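Local coordinates for protein dihydroorotase (Saccharomyces cerevisiae S288C, PDB 6L0A) that catalyses the zinc-dependent interconversion of dihydroorotate and N-carbamoyl-L-aspartate, the third step of de novo pyrimidine biosynthesis, at residues C[281-292]-C[327-338]; C[21-29]-C[338-346]. All coordinates share one frame; numbering follows the deposited sequence.

Contact 1 of 2, residues C[281-292]-C[327-338]; sequences SFAIPYIAQVFE and LFKKEQVIPQVI
An amide oxygen set against the rim of an aromatic ring is the striking feature here: Gln332 OE1 lies near the plane of the Phe282 ring, 3.4 Å from Phe282 CE1, with ring and amide planes turned 80° apart. The oxygen thus meets C-H groups rather than the pi cloud, an approach that probably gains a little from the positive edge of the ring. Gln332 gets there with CG between its backbone N and carbonyl carbon (chi1 61°) and the rest of its chain extended. Its NE2 lies 4.0 Å from Pro285 CG and donates to the carbonyl of Trp357, which settles which way round the amide sits.

Phe282, the N-cap residue of helix 283-293, has apolar neighbours too. Phe282 CZ is 3.5 Å from Pro335 CD, while Ile334 slides past the ring in the opposite direction. Ile334 then sends its CD1 to Tyr286, where it comes within 3.6 Å of Tyr286 CE1. One face of the tyrosine ring is covered near its rim by CB of Phe282, and its hydroxyl is bound to the carbonyl of Phe349.

Further along the helix, Leu327 straddles one turn: its CD1 touches Ile284 CG2, and Leu327 CD2 rests 3.5 Å from the methyl of Ala288. From the centre of an inverse gamma turn, the Lys329 chain, bent at chi2 and chi4, crosses Glu292 at about a right angle. Lys329 NZ is met by the syn lone pair of Glu292 OE2 at 2.9 Å, closing a salt bridge. The chemistry therefore changes along the helix, from aromatic and amide packing at its start, through methyl contacts, to paired charges; apolar burial supplies most of the contact, and its one salt bridge lies at the end of 281-292.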
loop_
_atom_site.group_PDB
_atom_site.type_symbol
_atom_site.label_atom_id
_atom_site.label_comp_id
_atom_site.label_asym_id
_atom_site.label_seq_id
_atom_site.Cartn_x
_atom_site.Cartn_y
_atom_site.Cartn_z
ATOM N N SER C 281 -1.323 -15.943 17.918
ATOM C CA SER C 281 -2.190 -17.090 18.212
ATOM C C SER C 281 -1.841 -18.338 17.407
ATOM O O SER C 281 -2.203 -19.450 17.819
ATOM C CB SER C 281 -3.658 -16.724 17.966
ATOM O OG SER C 281 -4.178 -15.887 18.993
ATOM N N PHE C 282 -1.165 -18.200 16.269
ATOM C CA PHE C 282 -0.821 -19.360 15.457
ATOM C C PHE C 282 0.607 -19.266 14.962
ATOM O O PHE C 282 0.930 -19.775 13.889
ATOM C CB PHE C 282 -1.801 -19.519 14.286
ATOM C CG PHE C 282 -3.225 -19.644 14.735
ATOM C CD1 PHE C 282 -3.747 -20.884 15.074
ATOM C CD2 PHE C 282 -4.031 -18.528 14.863
ATOM C CE1 PHE C 282 -5.053 -21.006 15.510
ATOM C CE2 PHE C 282 -5.335 -18.642 15.305
ATOM C CZ PHE C 282 -5.845 -19.884 15.630
ATOM N N ALA C 283 1.476 -18.636 15.763
ATOM C CA ALA C 283 2.815 -18.268 15.317
ATOM C C ALA C 283 3.561 -19.448 14.700
ATOM O O ALA C 283 3.983 -19.393 13.543
ATOM C CB ALA C 283 3.593 -17.678 16.498
ATOM N N ILE C 284 3.738 -20.530 15.451
ATOM C CA ILE C 284 4.548 -21.623 14.923
ATOM C C ILE C 284 3.834 -22.334 13.772
ATOM O O ILE C 284 4.483 -22.633 12.758
ATOM C CB ILE C 284 4.947 -22.607 16.036
ATOM C CG1 ILE C 284 5.766 -21.870 17.101
ATOM C CG2 ILE C 284 5.776 -23.738 15.447
ATOM C CD1 ILE C 284 7.097 -21.345 16.580
ATOM N N PRO C 285 2.529 -22.631 13.865
ATOM C CA PRO C 285 1.826 -23.173 12.681
ATOM C C PRO C 285 1.988 -22.350 11.402
ATOM O O PRO C 285 2.101 -22.952 10.325
ATOM C CB PRO C 285 0.365 -23.222 13.142
ATOM C CG PRO C 285 0.450 -23.416 14.622
ATOM C CD PRO C 285 1.656 -22.623 15.057
ATOM N N TYR C 286 2.013 -21.008 11.474
ATOM C CA TYR C 286 2.271 -20.210 10.272
ATOM C C TYR C 286 3.621 -20.560 9.669
ATOM O O TYR C 286 3.752 -20.759 8.454
ATOM C CB TYR C 286 2.251 -18.702 10.580
ATOM C CG TYR C 286 0.936 -18.080 10.978
ATOM C CD1 TYR C 286 -0.197 -18.205 10.177
ATOM C CD2 TYR C 286 0.840 -17.325 12.136
ATOM C CE1 TYR C 286 -1.390 -17.618 10.545
ATOM C CE2 TYR C 286 -0.343 -16.726 12.514
ATOM C CZ TYR C 286 -1.461 -16.880 11.710
ATOM O OH TYR C 286 -2.627 -16.291 12.094
ATOM N N ILE C 287 4.659 -20.589 10.505
ATOM C CA ILE C 287 6.002 -20.851 10.010
ATOM C C ILE C 287 6.096 -22.267 9.448
ATOM O O ILE C 287 6.755 -22.510 8.429
ATOM C CB ILE C 287 7.024 -20.612 11.134
ATOM C CG1 ILE C 287 6.935 -19.160 11.623
ATOM C CG2 ILE C 287 8.414 -20.930 10.645
ATOM C CD1 ILE C 287 7.299 -18.145 10.551
ATOM N N ALA C 288 5.445 -23.220 10.114
ATOM C CA ALA C 288 5.457 -24.599 9.645
ATOM C C ALA C 288 4.849 -24.704 8.255
ATOM O O ALA C 288 5.312 -25.492 7.421
ATOM C CB ALA C 288 4.704 -25.486 10.633
ATOM N N GLN C 289 3.828 -23.894 7.975
ATOM C CA GLN C 289 3.247 -23.873 6.637
ATOM C C GLN C 289 4.309 -23.573 5.589
ATOM O O GLN C 289 4.379 -24.236 4.544
ATOM C CB GLN C 289 2.118 -22.844 6.577
ATOM C CG GLN C 289 1.160 -23.037 5.405
ATOM C CD GLN C 289 0.507 -24.402 5.430
ATOM O OE1 GLN C 289 0.004 -24.843 6.469
ATOM N NE2 GLN C 289 0.510 -25.083 4.286
ATOM N N VAL C 290 5.158 -22.584 5.861
ATOM C CA VAL C 290 6.183 -22.179 4.905
ATOM C C VAL C 290 7.228 -23.270 4.739
ATOM O O VAL C 290 7.625 -23.609 3.616
ATOM C CB VAL C 290 6.825 -20.856 5.354
ATOM C CG1 VAL C 290 7.955 -20.460 4.399
ATOM C CG2 VAL C 290 5.755 -19.784 5.448
ATOM N N PHE C 291 7.703 -23.831 5.853
ATOM C CA PHE C 291 8.760 -24.829 5.761
ATOM C C PHE C 291 8.263 -26.109 5.094
ATOM O O PHE C 291 9.021 -26.763 4.372
ATOM C CB PHE C 291 9.323 -25.117 7.152
ATOM C CG PHE C 291 10.330 -24.090 7.624
ATOM C CD1 PHE C 291 9.929 -22.803 7.956
ATOM C CD2 PHE C 291 11.671 -24.419 7.737
ATOM C CE1 PHE C 291 10.850 -21.863 8.400
ATOM C CE2 PHE C 291 12.603 -23.484 8.174
ATOM C CZ PHE C 291 12.184 -22.198 8.508
ATOM N N GLU C 292 6.995 -26.454 5.290
ATOM C CA GLU C 292 6.421 -27.595 4.581
ATOM C C GLU C 292 6.368 -27.331 3.082
ATOM O O GLU C 292 6.835 -28.146 2.275
ATOM C CB GLU C 292 5.026 -27.897 5.119
ATOM C CG GLU C 292 4.253 -28.873 4.242
ATOM C CD GLU C 292 3.312 -29.742 5.033
ATOM O OE1 GLU C 292 2.390 -29.189 5.669
ATOM O OE2 GLU C 292 3.498 -30.978 5.021
ATOM N N LEU C 327 4.963 -29.955 17.256
ATOM C CA LEU C 327 4.173 -29.674 16.067
ATOM C C LEU C 327 3.579 -30.982 15.555
ATOM O O LEU C 327 4.312 -31.951 15.343
ATOM C CB LEU C 327 5.044 -29.026 14.997
ATOM C CG LEU C 327 4.342 -28.305 13.852
ATOM C CD1 LEU C 327 3.959 -26.892 14.268
ATOM C CD2 LEU C 327 5.262 -28.291 12.655
ATOM N N PHE C 328 2.262 -31.018 15.364
ATOM C CA PHE C 328 1.634 -32.232 14.851
ATOM C C PHE C 328 0.675 -31.908 13.713
ATOM O O PHE C 328 -0.002 -30.874 13.730
ATOM C CB PHE C 328 0.919 -33.025 15.964
ATOM C CG PHE C 328 -0.219 -32.297 16.625
ATOM C CD1 PHE C 328 0.018 -31.276 17.529
ATOM C CD2 PHE C 328 -1.528 -32.669 16.376
ATOM C CE1 PHE C 328 -1.032 -30.619 18.151
ATOM C CE2 PHE C 328 -2.577 -32.013 16.995
ATOM C CZ PHE C 328 -2.328 -30.992 17.883
ATOM N N LYS C 329 0.626 -32.817 12.733
ATOM C CA LYS C 329 0.016 -32.584 11.421
ATOM C C LYS C 329 -1.503 -32.761 11.497
ATOM O O LYS C 329 -2.094 -33.684 10.929
ATOM C CB LYS C 329 0.647 -33.516 10.392
ATOM C CG LYS C 329 0.210 -33.326 8.936
ATOM C CD LYS C 329 0.793 -32.073 8.310
ATOM C CE LYS C 329 0.522 -32.027 6.803
ATOM N NZ LYS C 329 1.510 -32.809 6.011
ATOM N N LYS C 330 -2.140 -31.850 12.229
ATOM C CA LYS C 330 -3.595 -31.763 12.306
ATOM C C LYS C 330 -4.021 -30.454 11.651
ATOM O O LYS C 330 -3.743 -29.369 12.175
ATOM C CB LYS C 330 -4.087 -31.838 13.749
ATOM C CG LYS C 330 -5.536 -31.388 13.930
ATOM C CD LYS C 330 -6.530 -32.508 13.642
ATOM C CE LYS C 330 -7.935 -31.963 13.384
ATOM N NZ LYS C 330 -8.271 -31.924 11.928
ATOM N N GLU C 331 -4.683 -30.564 10.504
ATOM C CA GLU C 331 -5.176 -29.394 9.788
ATOM C C GLU C 331 -6.155 -28.601 10.651
ATOM O O GLU C 331 -6.940 -29.173 11.413
ATOM C CB GLU C 331 -5.837 -29.857 8.488
ATOM C CG GLU C 331 -6.403 -28.780 7.597
ATOM C CD GLU C 331 -7.130 -29.374 6.406
ATOM O OE1 GLU C 331 -6.459 -29.669 5.393
ATOM O OE2 GLU C 331 -8.366 -29.565 6.490
ATOM N N GLN C 332 -6.091 -27.269 10.553
ATOM C CA GLN C 332 -6.971 -26.405 11.327
ATOM C C GLN C 332 -7.282 -25.145 10.530
ATOM O O GLN C 332 -6.603 -24.820 9.553
ATOM C CB GLN C 332 -6.357 -26.026 12.678
ATOM C CG GLN C 332 -5.047 -25.261 12.551
ATOM C CD GLN C 332 -4.489 -24.833 13.894
ATOM O OE1 GLN C 332 -5.215 -24.317 14.747
ATOM N NE2 GLN C 332 -3.190 -25.055 14.092
ATOM N N VAL C 333 -8.314 -24.433 10.972
ATOM C CA VAL C 333 -8.839 -23.271 10.266
ATOM C C VAL C 333 -8.682 -22.064 11.176
ATOM O O VAL C 333 -9.206 -22.053 12.298
ATOM C CB VAL C 333 -10.308 -23.463 9.854
ATOM C CG1 VAL C 333 -10.938 -22.127 9.469
ATOM C CG2 VAL C 333 -10.409 -24.459 8.700
ATOM N N ILE C 334 -7.952 -21.062 10.701
ATOM C CA ILE C 334 -7.774 -19.829 11.477
ATOM C C ILE C 334 -9.121 -19.132 11.617
ATOM O O ILE C 334 -9.831 -18.961 10.612
ATOM C CB ILE C 334 -6.753 -18.914 10.793
ATOM C CG1 ILE C 334 -5.406 -19.627 10.652
ATOM C CG2 ILE C 334 -6.599 -17.611 11.563
ATOM C CD1 ILE C 334 -4.519 -19.044 9.571
ATOM N N PRO C 335 -9.511 -18.710 12.815
ATOM C CA PRO C 335 -10.794 -18.018 12.981
ATOM C C PRO C 335 -10.804 -16.673 12.273
ATOM O O PRO C 335 -9.770 -16.145 11.852
ATOM C CB PRO C 335 -10.913 -17.837 14.499
ATOM C CG PRO C 335 -9.512 -17.946 15.010
ATOM C CD PRO C 335 -8.826 -18.922 14.101
ATOM N N GLN C 336 -12.009 -16.095 12.180
ATOM C CA GLN C 336 -12.171 -14.779 11.571
ATOM C C GLN C 336 -11.756 -13.665 12.515
ATOM O O GLN C 336 -11.266 -12.623 12.062
ATOM C CB GLN C 336 -13.627 -14.562 11.140
ATOM C CG GLN C 336 -14.097 -15.494 10.034
ATOM C CD GLN C 336 -13.369 -15.260 8.727
ATOM O OE1 GLN C 336 -12.870 -14.163 8.467
ATOM N NE2 GLN C 336 -13.318 -16.289 7.885
ATOM N N VAL C 337 -11.958 -13.856 13.821
ATOM C CA VAL C 337 -11.689 -12.842 14.831
ATOM C C VAL C 337 -11.062 -13.524 16.043
ATOM O O VAL C 337 -11.320 -14.700 16.317
ATOM C CB VAL C 337 -12.983 -12.086 15.218
ATOM C CG1 VAL C 337 -12.701 -10.972 16.199
ATOM C CG2 VAL C 337 -13.674 -11.524 13.981
ATOM N N ILE C 338 -10.208 -12.786 16.752
ATOM C CA ILE C 338 -9.713 -13.167 18.070
ATOM C C ILE C 338 -10.235 -12.123 19.048
ATOM O O ILE C 338 -9.961 -10.928 18.886
ATOM C CB ILE C 338 -8.177 -13.245 18.117
ATOM C CG1 ILE C 338 -7.631 -14.064 16.945
ATOM C CG2 ILE C 338 -7.698 -13.831 19.439
ATOM C CD1 ILE C 338 -7.789 -15.556 17.108
#

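Contact 2 of 2, residues C[21-29]-C[338-346]; sequences AMCELVTPK and ISDGKDISI
Ala21 meets the tip of Ile344, its CB 3.8 Å from Ile344 CD1, and also reaches Asp340 through solvent: one water donates both to Ala21 O and to Asp340 OD2, the latter at 2.7 Å. Met22 follows, and the same Ile344 CD1 lies against its backbone, 3.4 Å from Met22 N. The methionine chain, anti at chi1 (180°) but bent at chi2 and chi3, curls so that Met22 SD comes tip to tip with Ile346 CD1 at 3.6 Å, while its CE touches Ile344 CG2.

One turn on, Leu25 has the largest share of the interface and divides its branches. Leu25 CD2 fits between the two isoleucines, 3.6 Å from Ile344 CG2, whereas CD1 covers the backbone at Ser339 and the CB of Asp340. Val26 closes the apolar patch by setting CG2 against Ile346 CD1 at about a right angle. Lys29 curls back to bond Leu25 O through NZ, and its CE passes loosely by Ile338 CG2.

Asp340 shapes the opposing loop. Its OD1 accepts from Lys342 N (2.8 Å) and from Ile344 N on opposite faces of the carboxylate, the first making an Asx turn; Ser339 OG adds an ST turn through Gly341 N. Replacing Asp340 by an alanine is likely to leave the amides of Lys342 and Ile344 without this acceptor and the water without its second one, so that the loop carrying Ile344 could shift against Leu25.

Ile338 and Ile346 bond each other through both N-H groups, a hydrogen-bonded antiparallel pair, and the whole is a beta hairpin whose loop holds an Asx turn and an ST turn, docked on the helix that follows strand 11-15. That strand carries His14 and is followed at once by His16, the zinc ligands of the HxH motif of the amidohydrolase barrel.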
loop_
_atom_site.group_PDB
_atom_site.type_symbol
_atom_site.label_atom_id
_atom_site.label_comp_id
_atom_site.label_asym_id
_atom_site.label_seq_id
_atom_site.Cartn_x
_atom_site.Cartn_y
_atom_site.Cartn_z
ATOM N N ALA C 21 -6.110 -4.521 29.098
ATOM C CA ALA C 21 -6.943 -5.632 28.641
ATOM C C ALA C 21 -6.349 -6.322 27.422
ATOM O O ALA C 21 -6.451 -7.547 27.285
ATOM C CB ALA C 21 -8.361 -5.143 28.324
ATOM N N MET C 22 -5.748 -5.555 26.507
ATOM C CA MET C 22 -5.124 -6.179 25.347
ATOM C C MET C 22 -4.040 -7.152 25.787
ATOM O O MET C 22 -3.939 -8.263 25.255
ATOM C CB MET C 22 -4.552 -5.110 24.414
ATOM C CG MET C 22 -3.870 -5.684 23.176
ATOM S SD MET C 22 -5.033 -6.541 22.107
ATOM C CE MET C 22 -5.659 -5.162 21.111
ATOM N N CYS C 23 -3.240 -6.749 26.777
ATOM C CA CYS C 23 -2.183 -7.605 27.307
ATOM C C CYS C 23 -2.749 -8.876 27.928
ATOM O O CYS C 23 -2.174 -9.958 27.778
ATOM C CB CYS C 23 -1.368 -6.831 28.339
ATOM S SG CYS C 23 0.105 -7.689 28.942
ATOM N N GLU C 24 -3.856 -8.758 28.658
ATOM C CA GLU C 24 -4.486 -9.939 29.238
ATOM C C GLU C 24 -4.979 -10.895 28.164
ATOM O O GLU C 24 -4.939 -12.117 28.349
ATOM C CB GLU C 24 -5.638 -9.510 30.147
ATOM C CG GLU C 24 -5.187 -8.586 31.267
ATOM C CD GLU C 24 -6.287 -8.299 32.266
ATOM O OE1 GLU C 24 -7.420 -8.796 32.070
ATOM O OE2 GLU C 24 -6.013 -7.577 33.250
ATOM N N LEU C 25 -5.435 -10.360 27.030
ATOM C CA LEU C 25 -5.880 -11.220 25.942
ATOM C C LEU C 25 -4.703 -11.929 25.287
ATOM O O LEU C 25 -4.747 -13.138 25.053
ATOM C CB LEU C 25 -6.656 -10.388 24.915
ATOM C CG LEU C 25 -7.119 -11.018 23.600
ATOM C CD1 LEU C 25 -7.914 -12.299 23.819
ATOM C CD2 LEU C 25 -7.949 -10.002 22.829
ATOM N N VAL C 26 -3.630 -11.195 25.011
ATOM C CA VAL C 26 -2.626 -11.662 24.063
ATOM C C VAL C 26 -1.499 -12.447 24.724
ATOM O O VAL C 26 -0.962 -13.371 24.115
ATOM C CB VAL C 26 -2.085 -10.454 23.281
ATOM C CG1 VAL C 26 -0.814 -10.815 22.527
ATOM C CG2 VAL C 26 -3.166 -9.958 22.325
ATOM N N THR C 27 -1.121 -12.094 25.946
ATOM C CA THR C 27 0.023 -12.750 26.573
ATOM C C THR C 27 -0.152 -14.257 26.706
ATOM O O THR C 27 0.816 -14.986 26.425
ATOM C CB THR C 27 0.316 -12.100 27.932
ATOM O OG1 THR C 27 0.585 -10.708 27.742
ATOM C CG2 THR C 27 1.540 -12.757 28.592
ATOM N N PRO C 28 -1.322 -14.793 27.072
ATOM C CA PRO C 28 -1.487 -16.257 27.039
ATOM C C PRO C 28 -1.354 -16.854 25.650
ATOM O O PRO C 28 -1.028 -18.043 25.535
ATOM C CB PRO C 28 -2.899 -16.471 27.610
ATOM C CG PRO C 28 -3.195 -15.241 28.402
ATOM C CD PRO C 28 -2.514 -14.124 27.627
ATOM N N LYS C 29 -1.598 -16.075 24.587
ATOM C CA LYS C 29 -1.506 -16.611 23.234
ATOM C C LYS C 29 -0.075 -16.891 22.795
ATOM O O LYS C 29 0.118 -17.575 21.783
ATOM C CB LYS C 29 -2.165 -15.649 22.236
ATOM C CG LYS C 29 -3.559 -15.194 22.650
ATOM C CD LYS C 29 -4.527 -16.372 22.581
ATOM C CE LYS C 29 -5.969 -15.912 22.742
ATOM N NZ LYS C 29 -6.206 -15.398 24.116
ATOM N N ILE C 338 -10.208 -12.786 16.752
ATOM C CA ILE C 338 -9.713 -13.167 18.070
ATOM C C ILE C 338 -10.235 -12.123 19.048
ATOM O O ILE C 338 -9.961 -10.928 18.886
ATOM C CB ILE C 338 -8.177 -13.245 18.117
ATOM C CG1 ILE C 338 -7.631 -14.064 16.945
ATOM C CG2 ILE C 338 -7.698 -13.831 19.439
ATOM C CD1 ILE C 338 -7.789 -15.556 17.108
ATOM N N SER C 339 -10.983 -12.565 20.060
ATOM C CA SER C 339 -11.688 -11.644 20.936
ATOM C C SER C 339 -11.556 -12.081 22.387
ATOM O O SER C 339 -11.393 -13.269 22.682
ATOM C CB SER C 339 -13.176 -11.554 20.565
ATOM O OG SER C 339 -13.829 -10.571 21.345
ATOM N N ASP C 340 -11.636 -11.103 23.290
ATOM C CA ASP C 340 -11.698 -11.358 24.721
ATOM C C ASP C 340 -13.125 -11.376 25.251
ATOM O O ASP C 340 -13.321 -11.494 26.462
ATOM C CB ASP C 340 -10.867 -10.320 25.492
ATOM C CG ASP C 340 -11.446 -8.907 25.420
ATOM O OD1 ASP C 340 -12.417 -8.664 24.663
ATOM O OD2 ASP C 340 -10.910 -8.024 26.125
ATOM N N GLY C 341 -14.122 -11.260 24.378
ATOM C CA GLY C 341 -15.506 -11.226 24.805
ATOM C C GLY C 341 -15.948 -9.937 25.456
ATOM O O GLY C 341 -17.122 -9.825 25.832
ATOM N N LYS C 342 -15.055 -8.963 25.618
ATOM C CA LYS C 342 -15.458 -7.667 26.136
ATOM C C LYS C 342 -15.379 -6.628 25.023
ATOM O O LYS C 342 -16.208 -6.645 24.107
ATOM C CB LYS C 342 -14.605 -7.289 27.348
ATOM C CG LYS C 342 -14.826 -8.234 28.530
ATOM C CD LYS C 342 -13.817 -8.024 29.651
ATOM C CE LYS C 342 -12.783 -9.143 29.671
ATOM N NZ LYS C 342 -13.155 -10.245 30.609
ATOM N N ASP C 343 -14.387 -5.739 25.059
ATOM C CA ASP C 343 -14.323 -4.646 24.095
ATOM C C ASP C 343 -13.276 -4.837 22.998
ATOM O O ASP C 343 -13.098 -3.925 22.183
ATOM C CB ASP C 343 -14.055 -3.321 24.814
ATOM C CG ASP C 343 -15.209 -2.896 25.706
ATOM O OD1 ASP C 343 -16.238 -3.609 25.725
ATOM O OD2 ASP C 343 -15.088 -1.848 26.383
ATOM N N ILE C 344 -12.589 -5.977 22.935
ATOM C CA ILE C 344 -11.439 -6.126 22.044
ATOM C C ILE C 344 -11.693 -7.259 21.063
ATOM O O ILE C 344 -11.938 -8.401 21.473
ATOM C CB ILE C 344 -10.137 -6.364 22.825
ATOM C CG1 ILE C 344 -9.817 -5.141 23.685
ATOM C CG2 ILE C 344 -8.989 -6.671 21.870
ATOM C CD1 ILE C 344 -8.571 -5.301 24.563
ATOM N N SER C 345 -11.619 -6.945 19.767
ATOM C CA SER C 345 -11.567 -7.937 18.704
ATOM C C SER C 345 -10.346 -7.663 17.838
ATOM O O SER C 345 -10.114 -6.520 17.443
ATOM C CB SER C 345 -12.831 -7.898 17.843
ATOM O OG SER C 345 -13.985 -8.040 18.647
ATOM N N ILE C 346 -9.574 -8.706 17.549
ATOM C CA ILE C 346 -8.399 -8.620 16.689
ATOM C C ILE C 346 -8.625 -9.517 15.485
ATOM O O ILE C 346 -9.086 -10.656 15.628
ATOM C CB ILE C 346 -7.117 -9.055 17.423
ATOM C CG1 ILE C 346 -6.875 -8.210 18.664
ATOM C CG2 ILE C 346 -5.907 -9.004 16.480
ATOM C CD1 ILE C 346 -6.035 -8.956 19.694
HETATM O O HOH W 1 -8.926 -8.797 27.803
#

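Overall arrangement
Contacts 1 and 2 have their centres about 19 Å apart and meet at Ile338, which ends 327-338 and begins 338-346. The chain supplies helix 20-32 first, then helix 283-293 and finally the C-terminal run through strands 324-328, 332-333, 338-339 and 345-346, so the loop bounded by contact 2 contains all of contact 1. They also touch where Ser281 OG packs on Lys29 CD and Val337 on Ser345. Contact 2 thus brings the C-terminal run onto the early helix 20-32, contact 1 onto the late helix 283-293; contact 2 lies nearer the active site, the side chain of Met22 being about 10 Å from the bound malate.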